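Side-chain contacts in lactoylglutathione lyase (Pseudomonas aeruginosa, PDB 4MTS), which belongs to the glyoxalase/bleomycin resistance/dioxygenase superfamily and binds nickel and zinc ions: residues R31-E36 against H59-D64; V84-A89 against T97-L102. All coordinates share one frame; numbering follows the deposited sequence.

Interaction 1 (R31-E36 against H59-D64)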
loop_
_atom_site.group_PDB
_atom_site.type_symbol
_atom_site.label_atom_id
_atom_site.label_comp_id
_atom_site.label_asym_id
_atom_site.label_seq_id
_atom_site.Cartn_x
_atom_site.Cartn_y
_atom_site.Cartn_z
ATOM N N ARG A 31 -18.154 -1.836 1.128
ATOM C CA ARG A 31 -17.974 -3.094 0.419
ATOM C C ARG A 31 -18.913 -3.053 -0.803
ATOM O O ARG A 31 -20.017 -2.515 -0.693
ATOM C CB ARG A 31 -18.238 -4.308 1.317
ATOM C CG ARG A 31 -18.342 -5.612 0.547
ATOM C CD ARG A 31 -18.406 -6.826 1.484
ATOM N NE ARG A 31 -18.695 -8.014 0.665
ATOM C CZ ARG A 31 -18.389 -9.260 0.998
ATOM N NH1 ARG A 31 -17.811 -9.520 2.168
ATOM N NH2 ARG A 31 -18.636 -10.255 0.157
ATOM N N ARG A 32 -18.453 -3.554 -1.950
ATOM C CA ARG A 32 -19.231 -3.591 -3.187
ATOM C C ARG A 32 -19.008 -4.955 -3.851
ATOM O O ARG A 32 -17.862 -5.333 -4.095
ATOM C CB ARG A 32 -18.836 -2.445 -4.147
ATOM C CG ARG A 32 -19.042 -1.006 -3.610
ATOM C CD ARG A 32 -20.520 -0.565 -3.552
ATOM N NE ARG A 32 -20.632 0.809 -3.036
ATOM C CZ ARG A 32 -20.800 1.155 -1.757
ATOM N NH1 ARG A 32 -20.882 0.231 -0.818
ATOM N NH2 ARG A 32 -20.867 2.437 -1.412
ATOM N N ASP A 33 -20.106 -5.707 -4.117
ATOM C CA ASP A 33 -20.065 -7.037 -4.764
ATOM C C ASP A 33 -20.787 -6.885 -6.113
ATOM O O ASP A 33 -21.933 -6.465 -6.141
ATOM C CB ASP A 33 -20.784 -8.107 -3.925
ATOM C CG ASP A 33 -20.097 -8.488 -2.631
ATOM O OD1 ASP A 33 -19.597 -9.612 -2.545
ATOM O OD2 ASP A 33 -20.103 -7.665 -1.688
ATOM N N TYR A 34 -20.091 -7.140 -7.216
ATOM C CA TYR A 34 -20.631 -6.959 -8.569
ATOM C C TYR A 34 -20.832 -8.306 -9.258
ATOM O O TYR A 34 -19.868 -8.848 -9.808
ATOM C CB TYR A 34 -19.678 -6.113 -9.424
ATOM C CG TYR A 34 -19.387 -4.767 -8.822
ATOM C CD1 TYR A 34 -20.283 -3.711 -8.967
ATOM C CD2 TYR A 34 -18.244 -4.557 -8.063
ATOM C CE1 TYR A 34 -20.008 -2.460 -8.432
ATOM C CE2 TYR A 34 -17.980 -3.320 -7.483
ATOM C CZ TYR A 34 -18.855 -2.267 -7.695
ATOM O OH TYR A 34 -18.630 -1.063 -7.079
ATOM N N PRO A 35 -22.070 -8.838 -9.291
ATOM C CA PRO A 35 -22.288 -10.123 -9.987
ATOM C C PRO A 35 -22.022 -10.025 -11.490
ATOM O O PRO A 35 -21.622 -11.013 -12.111
ATOM C CB PRO A 35 -23.744 -10.497 -9.634
ATOM C CG PRO A 35 -24.395 -9.238 -9.232
ATOM C CD PRO A 35 -23.313 -8.321 -8.667
ATOM N N GLU A 36 -22.157 -8.810 -12.064
ATOM C CA GLU A 36 -21.858 -8.573 -13.485
ATOM C C GLU A 36 -20.337 -8.731 -13.776
ATOM O O GLU A 36 -19.968 -9.274 -14.809
ATOM C CB GLU A 36 -22.417 -7.205 -13.947
ATOM C CG GLU A 36 -23.933 -7.148 -13.862
ATOM C CD GLU A 36 -24.573 -5.825 -14.225
ATOM O OE1 GLU A 36 -24.771 -5.574 -15.435
ATOM O OE2 GLU A 36 -24.920 -5.061 -13.295
ATOM N N HIS A 59 -11.477 -9.392 -4.408
ATOM C CA HIS A 59 -11.618 -10.832 -4.526
ATOM C C HIS A 59 -12.364 -11.117 -5.813
ATOM O O HIS A 59 -13.484 -10.651 -5.974
ATOM C CB HIS A 59 -12.371 -11.408 -3.293
ATOM C CG HIS A 59 -12.713 -12.847 -3.445
ATOM N ND1 HIS A 59 -14.032 -13.272 -3.424
ATOM C CD2 HIS A 59 -11.914 -13.910 -3.705
ATOM C CE1 HIS A 59 -13.993 -14.583 -3.613
ATOM N NE2 HIS A 59 -12.754 -15.012 -3.813
ATOM N N ASN A 60 -11.722 -11.839 -6.743
ATOM C CA ASN A 60 -12.308 -12.258 -8.016
ATOM C C ASN A 60 -12.962 -13.593 -7.675
ATOM O O ASN A 60 -12.286 -14.488 -7.142
ATOM C CB ASN A 60 -11.186 -12.409 -9.070
ATOM C CG ASN A 60 -10.552 -11.081 -9.427
ATOM O OD1 ASN A 60 -11.196 -10.205 -10.029
ATOM N ND2 ASN A 60 -9.279 -10.885 -9.036
ATOM N N TRP A 61 -14.293 -13.700 -7.864
ATOM C CA TRP A 61 -15.066 -14.868 -7.466
ATOM C C TRP A 61 -14.580 -16.164 -8.072
ATOM O O TRP A 61 -14.761 -17.223 -7.460
ATOM C CB TRP A 61 -16.558 -14.683 -7.813
ATOM C CG TRP A 61 -17.180 -13.468 -7.199
ATOM C CD1 TRP A 61 -16.620 -12.623 -6.281
ATOM C CD2 TRP A 61 -18.521 -13.026 -7.381
ATOM N NE1 TRP A 61 -17.530 -11.662 -5.907
ATOM C CE2 TRP A 61 -18.699 -11.875 -6.575
ATOM C CE3 TRP A 61 -19.602 -13.496 -8.136
ATOM C CZ2 TRP A 61 -19.905 -11.170 -6.529
ATOM C CZ3 TRP A 61 -20.785 -12.773 -8.120
ATOM C CH2 TRP A 61 -20.936 -11.645 -7.299
ATOM N N ASP A 62 -14.036 -16.098 -9.281
ATOM C CA ASP A 62 -13.575 -17.300 -9.973
ATOM C C ASP A 62 -12.079 -17.615 -9.837
ATOM O O ASP A 62 -11.611 -18.569 -10.457
ATOM C CB ASP A 62 -14.079 -17.323 -11.426
ATOM C CG ASP A 62 -15.576 -17.045 -11.515
ATOM O OD1 ASP A 62 -15.953 -16.026 -12.131
ATOM O OD2 ASP A 62 -16.348 -17.772 -10.875
ATOM N N ARG A 63 -11.338 -16.827 -9.026
ATOM C CA ARG A 63 -9.902 -17.048 -8.722
ATOM C C ARG A 63 -9.829 -17.689 -7.347
ATOM O O ARG A 63 -10.639 -17.354 -6.483
ATOM C CB ARG A 63 -9.108 -15.719 -8.685
ATOM C CG ARG A 63 -8.809 -15.082 -10.046
ATOM C CD ARG A 63 -7.769 -15.817 -10.877
ATOM N NE ARG A 63 -6.430 -15.838 -10.273
ATOM C CZ ARG A 63 -5.467 -14.967 -10.555
ATOM N NH1 ARG A 63 -5.696 -13.958 -11.387
ATOM N NH2 ARG A 63 -4.276 -15.088 -9.997
ATOM N N ASP A 64 -8.872 -18.591 -7.129
ATOM C CA ASP A 64 -8.736 -19.306 -5.857
ATOM C C ASP A 64 -7.511 -18.889 -5.058
ATOM O O ASP A 64 -7.266 -19.406 -3.960
ATOM C CB ASP A 64 -8.689 -20.830 -6.110
ATOM C CG ASP A 64 -9.966 -21.454 -6.629
ATOM O OD1 ASP A 64 -11.055 -21.121 -6.096
ATOM O OD2 ASP A 64 -9.876 -22.321 -7.531
#
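The Trp61 indole meets residues 33-35 with the benzene half of its ring. Over one face sits the carbonyl O of Tyr34, 3.8 Å above the ring plane and displaced from the ring centre; at the edge, near the plane, Asp33 CB comes to 4.1 Å from Trp61 CZ2. Pro35 approaches obliquely, its CA 3.4 Å from Trp61 CH2 and its CB 3.8 Å from the same carbon. With CG anti to its carbonyl carbon (chi1 -57°), Trp61 extends its indole to the other segment. Its NE1 is hydrogen-bonded to Thr40 OG1, which fixes the pyrrole side of the ring. The same hydroxyl is hydrogen-bonded to Asp33 OD1, so Thr40 links both sides of the contact. Arg31 holds the Asp33 carboxylate side-on and nearly coplanar: Arg31 NE lies 2.8 Å from Asp33 OD2 and NH2 2.9 Å from OD1, each nitrogen meeting a syn lone pair. The other terminal nitrogen, NH1, forms a salt bridge with Glu14. No hydrogen bond joins the two segments directly. Strand 39-45 runs between strands 27-34 and 54-60, and the tryptophan, on a type I beta turn from Asn60 to Arg63, bridges their ends in a mixed four-stranded sheet of this glyoxalase-superfamily fold.

Interaction 2 (V84-A89 against T97-L102)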
loop_
_atom_site.group_PDB
_atom_site.type_symbol
_atom_site.label_atom_id
_atom_site.label_comp_id
_atom_site.label_asym_id
_atom_site.label_seq_id
_atom_site.Cartn_x
_atom_site.Cartn_y
_atom_site.Cartn_z
ATOM N N VAL A 84 1.257 -5.994 22.674
ATOM C CA VAL A 84 -0.180 -6.226 22.911
ATOM C C VAL A 84 -0.890 -6.610 21.584
ATOM O O VAL A 84 -1.637 -7.589 21.544
ATOM C CB VAL A 84 -0.837 -5.027 23.630
ATOM C CG1 VAL A 84 -2.361 -5.114 23.576
ATOM C CG2 VAL A 84 -0.354 -4.934 25.082
ATOM N N THR A 85 -0.626 -5.864 20.506
ATOM C CA THR A 85 -1.214 -6.204 19.197
ATOM C C THR A 85 -0.762 -7.604 18.728
ATOM O O THR A 85 -1.591 -8.363 18.229
ATOM C CB THR A 85 -0.998 -5.073 18.199
ATOM O OG1 THR A 85 -1.437 -3.883 18.828
ATOM C CG2 THR A 85 -1.801 -5.258 16.895
ATOM N N CYS A 86 0.538 -7.973 18.935
ATOM C CA CYS A 86 1.049 -9.300 18.580
ATOM C C CYS A 86 0.327 -10.395 19.330
ATOM O O CYS A 86 -0.009 -11.420 18.744
ATOM C CB CYS A 86 2.550 -9.384 18.834
ATOM S SG CYS A 86 3.545 -8.473 17.633
ATOM N N ALA A 87 0.194 -10.219 20.653
ATOM C CA ALA A 87 -0.435 -11.186 21.553
ATOM C C ALA A 87 -1.915 -11.403 21.148
ATOM O O ALA A 87 -2.389 -12.538 21.192
ATOM C CB ALA A 87 -0.332 -10.684 22.992
ATOM N N ARG A 88 -2.600 -10.325 20.694
ATOM C CA ARG A 88 -3.996 -10.370 20.208
ATOM C C ARG A 88 -4.041 -11.225 18.924
ATOM O O ARG A 88 -4.839 -12.162 18.841
ATOM C CB ARG A 88 -4.544 -8.954 19.982
ATOM C CG ARG A 88 -6.025 -8.897 19.582
ATOM C CD ARG A 88 -6.477 -7.480 19.282
ATOM N NE ARG A 88 -7.810 -7.441 18.674
ATOM C CZ ARG A 88 -8.887 -6.898 19.236
ATOM N NH1 ARG A 88 -8.805 -6.325 20.432
ATOM N NH2 ARG A 88 -10.054 -6.916 18.604
ATOM N N ALA A 89 -3.152 -10.937 17.945
ATOM C CA ALA A 89 -3.060 -11.724 16.703
ATOM C C ALA A 89 -2.814 -13.188 17.009
ATOM O O ALA A 89 -3.510 -14.048 16.477
ATOM C CB ALA A 89 -1.931 -11.194 15.820
ATOM N N THR A 97 5.244 -12.948 12.513
ATOM C CA THR A 97 6.497 -13.369 11.868
ATOM C C THR A 97 7.724 -12.789 12.541
ATOM O O THR A 97 8.805 -13.348 12.376
ATOM C CB THR A 97 6.488 -13.124 10.369
ATOM O OG1 THR A 97 6.235 -11.744 10.145
ATOM C CG2 THR A 97 5.461 -13.991 9.650
ATOM N N ARG A 98 7.554 -11.674 13.286
ATOM C CA ARG A 98 8.585 -11.002 14.071
ATOM C C ARG A 98 7.895 -10.325 15.232
ATOM O O ARG A 98 7.115 -9.382 15.027
ATOM C CB ARG A 98 9.406 -9.995 13.217
ATOM C CG ARG A 98 10.512 -9.312 14.004
ATOM C CD ARG A 98 11.073 -8.092 13.307
ATOM N NE ARG A 98 12.300 -7.604 13.953
ATOM C CZ ARG A 98 12.338 -6.790 15.009
ATOM N NH1 ARG A 98 11.212 -6.372 15.579
ATOM N NH2 ARG A 98 13.501 -6.397 15.508
ATOM N N GLU A 99 8.172 -10.828 16.466
ATOM C CA GLU A 99 7.628 -10.332 17.718
ATOM C C GLU A 99 8.160 -8.944 17.969
ATOM O O GLU A 99 9.309 -8.646 17.626
ATOM C CB GLU A 99 8.025 -11.285 18.897
ATOM C CG GLU A 99 7.634 -10.807 20.302
ATOM C CD GLU A 99 6.150 -10.554 20.520
ATOM O OE1 GLU A 99 5.333 -11.238 19.862
ATOM O OE2 GLU A 99 5.801 -9.646 21.310
ATOM N N ALA A 100 7.333 -8.104 18.583
ATOM C CA ALA A 100 7.647 -6.748 19.016
ATOM C C ALA A 100 9.007 -6.668 19.725
ATOM O O ALA A 100 9.314 -7.474 20.619
ATOM C CB ALA A 100 6.569 -6.254 19.954
ATOM N N GLY A 101 9.818 -5.728 19.277
ATOM C CA GLY A 101 11.161 -5.502 19.799
ATOM C C GLY A 101 11.825 -4.383 19.038
ATOM O O GLY A 101 11.275 -3.913 18.040
ATOM N N LEU A 102 13.008 -3.940 19.486
ATOM C CA LEU A 102 13.683 -2.844 18.781
ATOM C C LEU A 102 14.139 -3.266 17.394
ATOM O O LEU A 102 14.554 -4.410 17.211
ATOM C CB LEU A 102 14.844 -2.243 19.600
ATOM C CG LEU A 102 14.483 -1.558 20.936
ATOM C CD1 LEU A 102 15.726 -0.976 21.606
ATOM C CD2 LEU A 102 13.523 -0.414 20.746
#
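Cys86 on helix 82-91 comes closest to the extended chain at Glu99, their CA atoms 6.7 Å apart, just past the classic beta bulge in which Thr97 and Arg98 both face Phe112. Cys86 sets out from its backbone toward residues 97-102, and its two side-chain atoms divide the contact. Cys86 CB lies 3.5 Å from Glu99 OE1, beside the end of the carboxylate; Cys86 SG lies 3.9 Å from Ala100 N, without a hydrogen bond, and 4.4 Å from Ala100 CB, a loose apolar approach. Glu99 leaves its backbone with CG anti to N (chi1 174°), then turns about CB-CG (chi2 58°), which brings the carboxylate to Cys86. There OE1 forms a salt bridge with Arg90, farther along the same helix, while the side chain also touches Ala83. Ala100 packs on Ala82 and Ala83, and Cys86 on Ala111 of strand 109-114, placing the thiol between helix and sheet. On the strand side, Arg98 turns its guanidinium edge to the chain ahead: Arg98 NH2 gives a hydrogen bond of 2.8 Å to Leu102 O, above that carbonyl's plane, and NH1 a weak one to Gly101 O. No hydrogen bond crosses between the segments, and Ala100 N, buried here, has no partner in the model. The contact therefore rests on van der Waals packing around a buried cysteine, while the charge of Glu99 is probably balanced mainly by Arg90.

Overall arrangement
Both contacts belong to the same glyoxalase-superfamily chain but to different sheets, on opposite sides of the chain's centre. Their own centres are 32 Å apart, with nearest atoms about 18 Å from each other, so they do not touch. Interaction 1 is a surface contact at the end of the four-stranded sheet; interaction 2 is partly buried and packs a helix on the other sheet. In interaction 1 the Tyr34 side chain is about 9 Å from a zinc ion and about 4 Å from a glycerol, probably from the crystallisation liquor, and it packs on Gln104 of the second subunit. His74 and Glu122, which bind nickel, lie on strands of the sheet that interaction 2 adjoins.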